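Local coordinates for kinesin-like protein (Caenorhabditis elegans, PDB 5X3E), which is a kinesin-6 motor protein (Zen4) that probably couples ATP hydrolysis in its P-loop motor domain to force production along microtubules, at residues A[242-247]-A[254-259]. Residues are numbered along the deposited sequence; the frame is centred on the assembly and turned at random.
Sequences TKREIR and MYVDGA. With SO4 (sulfate ion), chain C; SO4 (sulfate ion), chain L.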
loop_
_atom_site.group_PDB
_atom_site.type_symbol
_atom_site.label_atom_id
_atom_site.label_comp_id
_atom_site.label_asym_id
_atom_site.label_seq_id
_atom_site.Cartn_x
_atom_site.Cartn_y
_atom_site.Cartn_z
ATOM N N THR A 242 19.578 -8.205 1.090
ATOM C CA THR A 242 20.214 -7.803 -0.154
ATOM C C THR A 242 19.552 -6.549 -0.710
ATOM O O THR A 242 18.322 -6.437 -0.735
ATOM C CB THR A 242 20.099 -8.938 -1.176
ATOM O OG1 THR A 242 20.499 -10.172 -0.558
ATOM C CG2 THR A 242 20.981 -8.663 -2.392
ATOM N N LYS A 243 20.370 -5.609 -1.174
ATOM C CA LYS A 243 19.823 -4.452 -1.864
ATOM C C LYS A 243 19.152 -4.912 -3.151
ATOM O O LYS A 243 19.618 -5.837 -3.821
ATOM C CB LYS A 243 20.924 -3.437 -2.169
ATOM C CG LYS A 243 21.649 -2.909 -0.945
ATOM C CD LYS A 243 22.579 -1.763 -1.314
ATOM C CE LYS A 243 23.442 -1.339 -0.127
ATOM N NZ LYS A 243 22.696 -1.377 1.169
ATOM N N ARG A 244 18.047 -4.269 -3.497
ATOM C CA ARG A 244 17.248 -4.693 -4.634
ATOM C C ARG A 244 17.056 -3.532 -5.594
ATOM O O ARG A 244 17.006 -2.368 -5.189
ATOM C CB ARG A 244 15.901 -5.228 -4.183
ATOM C CG ARG A 244 15.973 -6.402 -3.225
ATOM C CD ARG A 244 16.560 -7.640 -3.888
ATOM N NE ARG A 244 16.650 -8.760 -2.952
ATOM C CZ ARG A 244 17.190 -9.940 -3.238
ATOM N NH1 ARG A 244 17.697 -10.168 -4.442
ATOM N NH2 ARG A 244 17.224 -10.896 -2.317
ATOM N N GLU A 245 16.952 -3.863 -6.873
ATOM C CA GLU A 245 16.888 -2.873 -7.935
ATOM C C GLU A 245 15.434 -2.647 -8.335
ATOM O O GLU A 245 14.678 -3.606 -8.526
ATOM C CB GLU A 245 17.721 -3.320 -9.139
ATOM C CG GLU A 245 17.807 -2.302 -10.265
ATOM C CD GLU A 245 19.102 -1.521 -10.246
ATOM O OE1 GLU A 245 19.901 -1.718 -9.306
ATOM O OE2 GLU A 245 19.327 -0.716 -11.176
ATOM N N ILE A 246 15.049 -1.382 -8.457
ATOM C CA ILE A 246 13.716 -1.013 -8.919
ATOM C C ILE A 246 13.780 -0.817 -10.430
ATOM O O ILE A 246 14.513 0.049 -10.919
ATOM C CB ILE A 246 13.224 0.257 -8.206
ATOM C CG1 ILE A 246 12.891 -0.069 -6.747
ATOM C CG2 ILE A 246 12.020 0.851 -8.921
ATOM C CD1 ILE A 246 12.752 1.140 -5.848
ATOM N N ARG A 247 13.016 -1.624 -11.170
ATOM C CA ARG A 247 13.077 -1.627 -12.626
ATOM C C ARG A 247 11.697 -1.931 -13.194
ATOM O O ARG A 247 10.758 -2.251 -12.459
ATOM C CB ARG A 247 14.107 -2.639 -13.122
ATOM C CG ARG A 247 13.817 -4.069 -12.707
ATOM C CD ARG A 247 14.990 -4.963 -13.053
ATOM N NE ARG A 247 15.357 -4.887 -14.465
ATOM C CZ ARG A 247 16.453 -5.440 -14.971
ATOM N NH1 ARG A 247 17.278 -6.101 -14.174
ATOM N NH2 ARG A 247 16.728 -5.336 -16.262
ATOM N N MET A 254 6.460 -1.126 -13.094
ATOM C CA MET A 254 7.543 -1.125 -12.122
ATOM C C MET A 254 7.464 -2.359 -11.225
ATOM O O MET A 254 6.383 -2.872 -10.929
ATOM C CB MET A 254 7.485 0.140 -11.271
ATOM C CG MET A 254 7.727 1.413 -12.063
ATOM S SD MET A 254 9.320 1.404 -12.898
ATOM C CE MET A 254 8.770 1.738 -14.560
ATOM N N TYR A 255 8.630 -2.846 -10.808
ATOM C CA TYR A 255 8.698 -3.941 -9.848
ATOM C C TYR A 255 10.085 -3.965 -9.216
ATOM O O TYR A 255 11.012 -3.287 -9.665
ATOM C CB TYR A 255 8.369 -5.297 -10.496
ATOM C CG TYR A 255 9.447 -5.881 -11.393
ATOM C CD1 TYR A 255 10.234 -6.948 -10.963
ATOM C CD2 TYR A 255 9.677 -5.371 -12.668
ATOM C CE1 TYR A 255 11.224 -7.492 -11.780
ATOM C CE2 TYR A 255 10.665 -5.909 -13.497
ATOM C CZ TYR A 255 11.434 -6.969 -13.045
ATOM O OH TYR A 255 12.407 -7.506 -13.856
ATOM N N VAL A 256 10.212 -4.768 -8.168
ATOM C CA VAL A 256 11.473 -4.962 -7.463
ATOM C C VAL A 256 12.070 -6.272 -7.969
ATOM O O VAL A 256 11.472 -7.340 -7.795
ATOM C CB VAL A 256 11.270 -4.971 -5.937
ATOM C CG1 VAL A 256 12.579 -5.223 -5.224
ATOM C CG2 VAL A 256 10.653 -3.652 -5.459
ATOM N N ASP A 257 13.251 -6.176 -8.591
ATOM C CA ASP A 257 13.835 -7.269 -9.373
ATOM C C ASP A 257 13.868 -8.593 -8.611
ATOM O O ASP A 257 13.222 -9.568 -9.007
ATOM C CB ASP A 257 15.241 -6.856 -9.833
ATOM C CG ASP A 257 15.876 -7.859 -10.780
ATOM O OD1 ASP A 257 15.239 -8.881 -11.103
ATOM O OD2 ASP A 257 17.004 -7.604 -11.240
ATOM N N GLY A 258 14.616 -8.657 -7.521
ATOM C CA GLY A 258 14.711 -9.902 -6.783
ATOM C C GLY A 258 13.738 -10.096 -5.640
ATOM O O GLY A 258 13.933 -11.019 -4.842
ATOM N N ALA A 259 12.698 -9.271 -5.536
ATOM C CA ALA A 259 11.727 -9.432 -4.461
ATOM C C ALA A 259 10.891 -10.687 -4.649
ATOM O O ALA A 259 10.553 -11.070 -5.772
ATOM C CB ALA A 259 10.808 -8.214 -4.381
HETATM S S SO4 C . 7.232 -6.200 -6.563
HETATM O O1 SO4 C . 6.429 -6.654 -7.699
HETATM O O2 SO4 C . 6.386 -5.474 -5.617
HETATM O O3 SO4 C . 8.281 -5.306 -7.033
HETATM O O4 SO4 C . 7.845 -7.342 -5.900
HETATM S S SO4 L . 24.294 -6.335 -1.604
HETATM O O1 SO4 L . 23.300 -6.362 -0.537
HETATM O O2 SO4 L . 24.249 -5.038 -2.279
HETATM O O3 SO4 L . 25.621 -6.530 -1.028
HETATM O O4 SO4 L . 24.025 -7.411 -2.556
#
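R247 and Y255 form the hydrogen-bonded pair of a short antiparallel hairpin, R247 N giving to Y255 O (3.0 Å) and Y255 N to R247 O (2.8 Å), while D257 N closes on E245 O at 2.9 Å. The hairpin is a worked example of how one ribbon divides its chemistry between two faces. On the face of R247 and Y255, the arginine's CG leaves between its backbone N and carbonyl carbon (chi1 60°), and the chain runs alongside the tyrosine, R247 CG lying 3.7 Å from Y255 CE2. Guanidinium and ring planes are only 19° apart, yet it is the methylenes that touch the ring. A bend at chi3 then brings R247 NH1 to D257 OD2, a salt bridge whose hydrogen bond, at 3.3 Å, is weak, with the carboxylate turned almost perpendicular to the guanidinium. I246 and V256 occupy the other face and touch C229 of the adjoining strand 228-231, with I246 also meeting helix 390-394. V256 CG1 also meets R244 CB (3.5 Å), and G258 O, in the type I turn, sits over the centre of the R244 guanidinium. Three backbone hydrogen bonds, two of them nearly straight, thus set the register of this edge of the motor-domain sheet, whereas the exposed ion pair probably adds little strength.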